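Bse634I restriction endonuclease (Geobacillus stearothermophilus, PDB 1KNV) cleaves DNA, probably in a metal-dependent way, at a specific recognition sequence as a type II restriction endonuclease of the PDDEXK clan. Local coordinates at residues T6-V11 with L30-H35; E12-K15 with T20-R23; D48-Y53 with G76-V81. All blocks are in the same frame, centred on the assembly; numbering follows the deposited sequence.

Contact 1 of 3, residues T6-V11 with L30-H35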
loop_
_atom_site.group_PDB
_atom_site.type_symbol
_atom_site.label_atom_id
_atom_site.label_comp_id
_atom_site.label_asym_id
_atom_site.label_seq_id
_atom_site.Cartn_x
_atom_site.Cartn_y
_atom_site.Cartn_z
ATOM N N THR B 6 -7.821 2.987 64.995
ATOM C CA THR B 6 -7.720 1.564 65.318
ATOM C C THR B 6 -8.998 0.978 64.762
ATOM O O THR B 6 -9.203 -0.238 64.758
ATOM C CB THR B 6 -7.706 1.299 66.834
ATOM O OG1 THR B 6 -8.973 1.661 67.397
ATOM C CG2 THR B 6 -6.588 2.062 67.482
ATOM N N ASN B 7 -9.840 1.878 64.281
ATOM C CA ASN B 7 -11.126 1.568 63.685
ATOM C C ASN B 7 -11.186 1.712 62.153
ATOM O O ASN B 7 -12.260 1.586 61.557
ATOM C CB ASN B 7 -12.169 2.490 64.270
ATOM C CG ASN B 7 -13.495 1.839 64.376
ATOM O OD1 ASN B 7 -13.709 0.944 65.187
ATOM N ND2 ASN B 7 -14.428 2.279 63.547
ATOM N N SER B 8 -10.069 2.003 61.498
ATOM C CA SER B 8 -10.105 2.141 60.043
ATOM C C SER B 8 -10.175 0.765 59.401
ATOM O O SER B 8 -9.792 -0.240 60.007
ATOM C CB SER B 8 -8.877 2.889 59.509
ATOM O OG SER B 8 -8.931 2.942 58.092
ATOM N N ASN B 9 -10.701 0.728 58.182
ATOM C CA ASN B 9 -10.829 -0.510 57.421
ATOM C C ASN B 9 -9.931 -0.461 56.191
ATOM O O ASN B 9 -10.060 -1.276 55.276
ATOM C CB ASN B 9 -12.283 -0.712 56.993
ATOM C CG ASN B 9 -13.167 -1.138 58.139
ATOM O OD1 ASN B 9 -14.366 -0.875 58.145
ATOM N ND2 ASN B 9 -12.576 -1.814 59.118
ATOM N N CYS B 10 -9.015 0.502 56.180
ATOM C CA CYS B 10 -8.098 0.675 55.063
ATOM C C CYS B 10 -6.938 -0.304 55.156
ATOM O O CYS B 10 -5.955 -0.185 54.426
ATOM C CB CYS B 10 -7.575 2.108 55.029
ATOM S SG CYS B 10 -6.559 2.536 56.430
ATOM N N VAL B 11 -7.063 -1.256 56.075
ATOM C CA VAL B 11 -6.072 -2.311 56.290
ATOM C C VAL B 11 -6.842 -3.501 56.854
ATOM O O VAL B 11 -7.830 -3.325 57.567
ATOM C CB VAL B 11 -4.952 -1.895 57.288
ATOM C CG1 VAL B 11 -4.126 -0.763 56.707
ATOM C CG2 VAL B 11 -5.553 -1.487 58.623
ATOM N N LEU B 30 -10.132 5.211 50.246
ATOM C CA LEU B 30 -10.730 6.275 49.438
ATOM C C LEU B 30 -12.055 6.761 49.999
ATOM O O LEU B 30 -12.271 7.962 50.155
ATOM C CB LEU B 30 -10.943 5.797 48.001
ATOM C CG LEU B 30 -9.694 5.710 47.130
ATOM C CD1 LEU B 30 -10.035 5.024 45.838
ATOM C CD2 LEU B 30 -9.157 7.095 46.863
ATOM N N ILE B 31 -12.941 5.821 50.290
ATOM C CA ILE B 31 -14.252 6.152 50.823
ATOM C C ILE B 31 -14.139 6.876 52.161
ATOM O O ILE B 31 -14.777 7.908 52.376
ATOM C CB ILE B 31 -15.094 4.881 50.994
ATOM C CG1 ILE B 31 -15.197 4.158 49.653
ATOM C CG2 ILE B 31 -16.476 5.238 51.508
ATOM C CD1 ILE B 31 -15.951 2.875 49.728
ATOM N N GLU B 32 -13.316 6.325 53.050
ATOM C CA GLU B 32 -13.097 6.897 54.370
ATOM C C GLU B 32 -12.575 8.322 54.298
ATOM O O GLU B 32 -12.893 9.137 55.159
ATOM C CB GLU B 32 -12.115 6.023 55.174
ATOM C CG GLU B 32 -12.782 4.836 55.875
ATOM C CD GLU B 32 -11.768 3.861 56.447
ATOM O OE1 GLU B 32 -10.670 4.317 56.838
ATOM O OE2 GLU B 32 -12.077 2.651 56.508
ATOM N N LEU B 33 -11.783 8.629 53.280
ATOM C CA LEU B 33 -11.232 9.974 53.179
ATOM C C LEU B 33 -11.991 10.865 52.195
ATOM O O LEU B 33 -11.689 12.050 52.073
ATOM C CB LEU B 33 -9.763 9.929 52.792
ATOM C CG LEU B 33 -8.798 9.279 53.759
ATOM C CD1 LEU B 33 -7.378 9.380 53.231
ATOM C CD2 LEU B 33 -8.945 9.988 55.069
ATOM N N TYR B 34 -12.995 10.314 51.518
ATOM C CA TYR B 34 -13.781 11.114 50.583
ATOM C C TYR B 34 -15.291 10.920 50.711
ATOM O O TYR B 34 -15.996 10.702 49.729
ATOM C CB TYR B 34 -13.330 10.863 49.145
ATOM C CG TYR B 34 -11.871 11.211 48.922
ATOM C CD1 TYR B 34 -10.880 10.244 49.026
ATOM C CD2 TYR B 34 -11.486 12.513 48.649
ATOM C CE1 TYR B 34 -9.536 10.568 48.866
ATOM C CE2 TYR B 34 -10.147 12.846 48.493
ATOM C CZ TYR B 34 -9.186 11.865 48.605
ATOM O OH TYR B 34 -7.856 12.185 48.459
ATOM N N HIS B 35 -15.777 11.035 51.942
ATOM C CA HIS B 35 -17.194 10.910 52.237
ATOM C C HIS B 35 -17.955 12.130 51.755
ATOM O O HIS B 35 -19.159 12.051 51.543
ATOM C CB HIS B 35 -17.432 10.787 53.747
ATOM C CG HIS B 35 -17.353 9.389 54.274
ATOM N ND1 HIS B 35 -16.177 8.821 54.720
ATOM C CD2 HIS B 35 -18.313 8.451 54.459
ATOM C CE1 HIS B 35 -16.417 7.599 55.160
ATOM N NE2 HIS B 35 -17.708 7.349 55.014
#
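Glu32, in the last turn of helix 26-33, reaches across to the loop at Ser8 and Asn9 and carries nearly all of this contact. Its CB already points toward the loop, and CG stands opposite the carbonyl carbon (chi1 -84°); the extended chain beyond it then delivers the carboxylate to the loop backbone. The carboxylate carbon CD is 3.7 Å from Asn9 N, and its two oxygens go to different partners. OE2 accepts from Asn9 N at 2.9 Å through its syn lone pair, with 154° at the hydrogen, and also touches Asn9 CB at 3.4 Å. OE1 turns to Ser8 OG, but that hydroxyl is modelled too close to Cys10 SG, which leaves its exact place and the bond's length in doubt. Tyr53 OH on helix 43-60 probably also bonds to OE1, though it is modelled very close, and OE1 is likely shared between the two hydroxyls. Within the loop, Ser8 OG also accepts from Cys10 N, with the same reservation about its place. This second bond gives Ser8-Cys10 the form of an ST turn, pinned by a glutamate to the C-terminal end of a helix just ahead of strand 11-16.

Contact 2 of 3, residues E12-K15 with T20-R23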
loop_
_atom_site.group_PDB
_atom_site.type_symbol
_atom_site.label_atom_id
_atom_site.label_comp_id
_atom_site.label_asym_id
_atom_site.label_seq_id
_atom_site.Cartn_x
_atom_site.Cartn_y
_atom_site.Cartn_z
ATOM N N GLU B 12 -6.401 -4.708 56.527
ATOM C CA GLU B 12 -7.081 -5.911 56.987
ATOM C C GLU B 12 -6.084 -7.008 57.337
ATOM O O GLU B 12 -5.035 -7.128 56.701
ATOM C CB GLU B 12 -8.047 -6.382 55.895
ATOM C CG GLU B 12 -8.496 -7.824 55.973
ATOM C CD GLU B 12 -9.501 -8.160 54.885
ATOM O OE1 GLU B 12 -9.328 -7.680 53.746
ATOM O OE2 GLU B 12 -10.459 -8.912 55.164
ATOM N N GLU B 13 -6.395 -7.785 58.373
ATOM C CA GLU B 13 -5.516 -8.881 58.772
ATOM C C GLU B 13 -6.115 -10.162 58.240
ATOM O O GLU B 13 -7.330 -10.335 58.188
ATOM C CB GLU B 13 -5.405 -9.064 60.287
ATOM C CG GLU B 13 -5.790 -7.905 61.171
ATOM C CD GLU B 13 -5.757 -8.314 62.642
ATOM O OE1 GLU B 13 -5.679 -9.539 62.917
ATOM O OE2 GLU B 13 -5.817 -7.422 63.518
ATOM N N TYR B 14 -5.250 -11.077 57.856
ATOM C CA TYR B 14 -5.719 -12.344 57.359
ATOM C C TYR B 14 -4.611 -13.349 57.572
ATOM O O TYR B 14 -3.438 -12.987 57.650
ATOM C CB TYR B 14 -6.088 -12.222 55.878
ATOM C CG TYR B 14 -4.916 -12.012 54.946
ATOM C CD1 TYR B 14 -4.406 -13.065 54.188
ATOM C CD2 TYR B 14 -4.313 -10.757 54.824
ATOM C CE1 TYR B 14 -3.324 -12.882 53.335
ATOM C CE2 TYR B 14 -3.225 -10.562 53.974
ATOM C CZ TYR B 14 -2.740 -11.631 53.231
ATOM O OH TYR B 14 -1.665 -11.454 52.388
ATOM N N LYS B 15 -4.991 -14.610 57.710
ATOM C CA LYS B 15 -4.006 -15.650 57.900
ATOM C C LYS B 15 -3.819 -16.443 56.616
ATOM O O LYS B 15 -4.737 -16.592 55.807
ATOM C CB LYS B 15 -4.410 -16.586 59.036
ATOM C CG LYS B 15 -4.343 -15.954 60.411
ATOM C CD LYS B 15 -4.636 -16.991 61.472
ATOM C CE LYS B 15 -4.814 -16.363 62.837
ATOM N NZ LYS B 15 -5.186 -17.397 63.847
ATOM N N THR B 20 -0.034 -14.687 60.339
ATOM C CA THR B 20 -0.913 -13.545 60.102
ATOM C C THR B 20 -0.257 -12.504 59.198
ATOM O O THR B 20 0.887 -12.095 59.423
ATOM C CB THR B 20 -1.353 -12.865 61.408
ATOM O OG1 THR B 20 -2.097 -13.798 62.204
ATOM C CG2 THR B 20 -2.235 -11.657 61.102
ATOM N N LYS B 21 -0.997 -12.093 58.169
ATOM C CA LYS B 21 -0.523 -11.111 57.202
ATOM C C LYS B 21 -1.433 -9.889 57.136
ATOM O O LYS B 21 -2.584 -9.931 57.572
ATOM C CB LYS B 21 -0.413 -11.754 55.824
ATOM C CG LYS B 21 0.613 -12.866 55.747
ATOM C CD LYS B 21 0.719 -13.397 54.331
ATOM C CE LYS B 21 1.875 -14.373 54.169
ATOM N NZ LYS B 21 2.111 -14.687 52.723
ATOM N N ILE B 22 -0.908 -8.799 56.583
ATOM C CA ILE B 22 -1.661 -7.556 56.479
ATOM C C ILE B 22 -1.806 -7.094 55.031
ATOM O O ILE B 22 -0.826 -7.037 54.285
ATOM C CB ILE B 22 -0.970 -6.426 57.279
ATOM C CG1 ILE B 22 -0.575 -6.932 58.678
ATOM C CG2 ILE B 22 -1.893 -5.219 57.367
ATOM C CD1 ILE B 22 -1.728 -7.480 59.516
ATOM N N ARG B 23 -3.034 -6.762 54.639
ATOM C CA ARG B 23 -3.303 -6.286 53.282
ATOM C C ARG B 23 -3.955 -4.909 53.328
ATOM O O ARG B 23 -4.815 -4.651 54.168
ATOM C CB ARG B 23 -4.245 -7.243 52.542
ATOM C CG ARG B 23 -5.657 -7.253 53.103
ATOM C CD ARG B 23 -6.684 -7.762 52.104
ATOM N NE ARG B 23 -7.175 -9.100 52.427
ATOM C CZ ARG B 23 -6.575 -10.229 52.064
ATOM N NH1 ARG B 23 -5.448 -10.195 51.357
ATOM N NH2 ARG B 23 -7.108 -11.398 52.403
#
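Arg23 lays its guanidinium flat on the ring of Tyr14, their centres 3.8 Å apart and their planes only 16° from parallel, a flat cation-pi stack across two antiparallel strands. NH2 sits over the CB end of the ring, 3.4 Å from Tyr14 CG, while NH1 lies nearer CE2 and CZ. The opposite face of the ring rests on the aliphatic part of Lys21, whose CB comes within 3.5 Å of Tyr14 CZ in a CH-pi contact. Tyr14 CG lies between its own backbone N and carbonyl carbon (chi1 69°), a turn that swings the ring over the neighbouring strand and into this sandwich. Arg23 starts out the same way and bends again at chi3, bringing its head back over the ring. Glu12, running alongside, holds that head by a salt bridge: Arg23 NE meets Glu12 OE1 at 2.9 Å, in the guanidinium plane but from above the carboxylate plane. Lys25 adds a weak, long ion pair to the same oxygen.

The other face, bearing Glu13, Lys15, Thr20 and Ile22, is looser and mostly open to solvent. Ile22 CD1 touches Glu13 CB at 4.1 Å, and Lys15 runs obliquely past Thr20, its CG 3.6 Å from Thr20 OG1. No bond joins side chains here.

Glu12 with Arg23 and Tyr14 with Lys21 are hydrogen-bonded pairs, each with two backbone bonds; the shortest, Lys21 N to Tyr14 O, is 2.7 Å. Between and beyond them stand the non-hydrogen-bonded pairs Glu13-Ile22 and Lys15-Thr20. This pattern is that of a two-stranded antiparallel beta hairpin, formed by strands 11-16 and 19-24 at the surface of the chain.

Contact 3 of 3, residues D48-Y53 with G76-V81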
loop_
_atom_site.group_PDB
_atom_site.type_symbol
_atom_site.label_atom_id
_atom_site.label_comp_id
_atom_site.label_asym_id
_atom_site.label_seq_id
_atom_site.Cartn_x
_atom_site.Cartn_y
_atom_site.Cartn_z
ATOM N N ASP B 48 -0.204 10.998 48.650
ATOM C CA ASP B 48 0.637 10.983 49.850
ATOM C C ASP B 48 -0.266 10.952 51.073
ATOM O O ASP B 48 -0.011 10.210 52.011
ATOM C CB ASP B 48 1.547 12.203 49.920
ATOM C CG ASP B 48 2.641 12.157 48.885
ATOM O OD1 ASP B 48 2.903 11.050 48.354
ATOM O OD2 ASP B 48 3.232 13.221 48.608
ATOM N N LYS B 49 -1.341 11.737 51.041
ATOM C CA LYS B 49 -2.303 11.796 52.139
ATOM C C LYS B 49 -2.903 10.432 52.407
ATOM O O LYS B 49 -2.949 9.977 53.549
ATOM C CB LYS B 49 -3.408 12.784 51.797
ATOM C CG LYS B 49 -4.723 12.537 52.506
ATOM C CD LYS B 49 -5.781 13.469 51.946
ATOM C CE LYS B 49 -7.148 13.211 52.546
ATOM N NZ LYS B 49 -8.172 14.083 51.892
ATOM N N LEU B 50 -3.382 9.792 51.345
ATOM C CA LEU B 50 -3.967 8.469 51.453
ATOM C C LEU B 50 -2.926 7.518 52.038
ATOM O O LEU B 50 -3.229 6.732 52.934
ATOM C CB LEU B 50 -4.430 7.981 50.071
ATOM C CG LEU B 50 -5.769 8.539 49.567
ATOM C CD1 LEU B 50 -5.860 8.449 48.063
ATOM C CD2 LEU B 50 -6.905 7.764 50.206
ATOM N N GLU B 51 -1.697 7.602 51.541
ATOM C CA GLU B 51 -0.629 6.741 52.033
ATOM C C GLU B 51 -0.406 6.930 53.530
ATOM O O GLU B 51 -0.476 5.972 54.309
ATOM C CB GLU B 51 0.676 7.018 51.286
ATOM C CG GLU B 51 1.835 6.183 51.805
ATOM C CD GLU B 51 2.978 6.075 50.822
ATOM O OE1 GLU B 51 3.982 5.421 51.167
ATOM O OE2 GLU B 51 2.871 6.634 49.707
ATOM N N ASN B 52 -0.132 8.171 53.918
ATOM C CA ASN B 52 0.096 8.498 55.314
ATOM C C ASN B 52 -1.099 8.079 56.151
ATOM O O ASN B 52 -0.943 7.601 57.275
ATOM C CB ASN B 52 0.342 9.988 55.475
ATOM C CG ASN B 52 1.530 10.458 54.681
ATOM O OD1 ASN B 52 2.520 9.738 54.550
ATOM N ND2 ASN B 52 1.450 11.675 54.155
ATOM N N TYR B 53 -2.296 8.251 55.607
ATOM C CA TYR B 53 -3.481 7.854 56.340
ATOM C C TYR B 53 -3.407 6.377 56.678
ATOM O O TYR B 53 -3.615 5.981 57.819
ATOM C CB TYR B 53 -4.731 8.086 55.521
ATOM C CG TYR B 53 -5.963 7.541 56.197
ATOM C CD1 TYR B 53 -6.478 8.143 57.345
ATOM C CD2 TYR B 53 -6.632 6.441 55.675
ATOM C CE1 TYR B 53 -7.638 7.662 57.950
ATOM C CE2 TYR B 53 -7.791 5.951 56.271
ATOM C CZ TYR B 53 -8.290 6.568 57.402
ATOM O OH TYR B 53 -9.455 6.104 57.966
ATOM N N GLY B 76 -1.004 3.153 42.936
ATOM C CA GLY B 76 -1.387 2.950 41.547
ATOM C C GLY B 76 -2.885 2.731 41.458
ATOM O O GLY B 76 -3.558 3.330 40.621
ATOM N N THR B 77 -3.414 1.874 42.326
ATOM C CA THR B 77 -4.846 1.605 42.349
ATOM C C THR B 77 -5.618 2.879 42.657
ATOM O O THR B 77 -6.703 3.105 42.113
ATOM C CB THR B 77 -5.184 0.568 43.396
ATOM O OG1 THR B 77 -4.545 -0.667 43.054
ATOM C CG2 THR B 77 -6.688 0.367 43.474
ATOM N N TRP B 78 -5.063 3.712 43.536
ATOM C CA TRP B 78 -5.703 4.972 43.884
ATOM C C TRP B 78 -5.656 5.909 42.679
ATOM O O TRP B 78 -6.644 6.568 42.352
ATOM C CB TRP B 78 -5.006 5.641 45.079
ATOM C CG TRP B 78 -5.294 4.993 46.403
ATOM C CD1 TRP B 78 -6.451 4.360 46.779
ATOM C CD2 TRP B 78 -4.428 4.950 47.539
ATOM N NE1 TRP B 78 -6.353 3.926 48.077
ATOM C CE2 TRP B 78 -5.122 4.276 48.568
ATOM C CE3 TRP B 78 -3.129 5.415 47.789
ATOM C CZ2 TRP B 78 -4.560 4.058 49.825
ATOM C CZ3 TRP B 78 -2.570 5.196 49.036
ATOM C CH2 TRP B 78 -3.285 4.523 50.040
ATOM N N PHE B 79 -4.507 5.965 42.015
ATOM C CA PHE B 79 -4.360 6.825 40.851
ATOM C C PHE B 79 -5.360 6.439 39.769
ATOM O O PHE B 79 -5.940 7.300 39.113
ATOM C CB PHE B 79 -2.951 6.718 40.294
ATOM C CG PHE B 79 -2.718 7.589 39.111
ATOM C CD1 PHE B 79 -2.723 8.971 39.246
ATOM C CD2 PHE B 79 -2.501 7.033 37.854
ATOM C CE1 PHE B 79 -2.512 9.796 38.148
ATOM C CE2 PHE B 79 -2.290 7.842 36.747
ATOM C CZ PHE B 79 -2.295 9.231 36.895
ATOM N N GLU B 80 -5.542 5.134 39.585
ATOM C CA GLU B 80 -6.472 4.599 38.600
ATOM C C GLU B 80 -7.884 5.059 38.921
ATOM O O GLU B 80 -8.651 5.425 38.022
ATOM C CB GLU B 80 -6.416 3.064 38.600
ATOM C CG GLU B 80 -5.266 2.465 37.783
ATOM C CD GLU B 80 -4.916 1.035 38.194
ATOM O OE1 GLU B 80 -5.842 0.255 38.489
ATOM O OE2 GLU B 80 -3.715 0.682 38.209
ATOM N N VAL B 81 -8.232 5.037 40.206
ATOM C CA VAL B 81 -9.561 5.470 40.629
ATOM C C VAL B 81 -9.708 6.971 40.391
ATOM O O VAL B 81 -10.752 7.434 39.929
ATOM C CB VAL B 81 -9.819 5.164 42.123
ATOM C CG1 VAL B 81 -11.157 5.750 42.553
ATOM C CG2 VAL B 81 -9.816 3.665 42.349
#
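Leu50 and Trp78 both turn CG away from the carbonyl carbon, with chi1 at -79° and -74°, and their side chains slide past each other in opposite directions between two helices. Trp78 thereby pushes its six-membered ring under the root of Leu50. Leu50 CB stands 3.5 Å from the centroid of that ring, only 12° off its normal, a CH-pi contact over the face. The same carbon lies 3.5 Å from Trp78 CZ3. Farther out, Leu50 CD1 settles near the junction of the two indole rings, 3.8 Å from Trp78 CD2, so that both the root and one methyl of Leu50 lie against the indole. The far corner of the indole goes on to the helix backbone: Trp78 CH2 is 3.6 Å from Leu50 O, and CZ3 comes equally near Glu51 N.

This is helix-against-helix packing in the N-terminal helical part of the fold, joining helix 43-60 to the long helix 68-93, with a backbone separation of 8.5 Å between Leu50 CA and Trp78 CA. Leu47 and Val54, one turn to each side of Leu50, also touch the indole. With an alanine in place of Trp78, a gap would probably open beneath Leu50 and the carbonyl of Pro26 would lose its hydrogen bond from the indole NE1.

Of the Glu51 side chain, CB comes nearest the indole, 4.3 Å from Trp78 CZ3. Beside this apolar contact, ion pairs reach residues outside the two segments: the Glu51 carboxylate bridges to Lys55 and to Arg75, and Arg75, on the same helix as Trp78, also pairs with Asp48 and so links the two helices.

Overall arrangement
All three contacts lie in the N-terminal part of the chain, on the same side of its centre. The hairpin of contact 2 is nested within the loop that contact 1 closes; their centres are about 17 Å apart, and Val11 CB meets Arg23 O at 4.2 Å. Contact 1 lies closer to contact 3, about 12 Å between centres. Helix 26-33 joins them through apolar packing: Leu33 CD1 is 3.5 Å from Leu50 CD2, and Leu30 CG is 3.5 Å from Trp78 CD1. Contacts 2 and 3 do not touch, their nearest atoms being about 10 Å apart. Contacts 1 and 2 lie away from the metal site, whereas the side chain of Trp78 is about 12 Å from that of calcium-binding Leu197, where no metal is bound here.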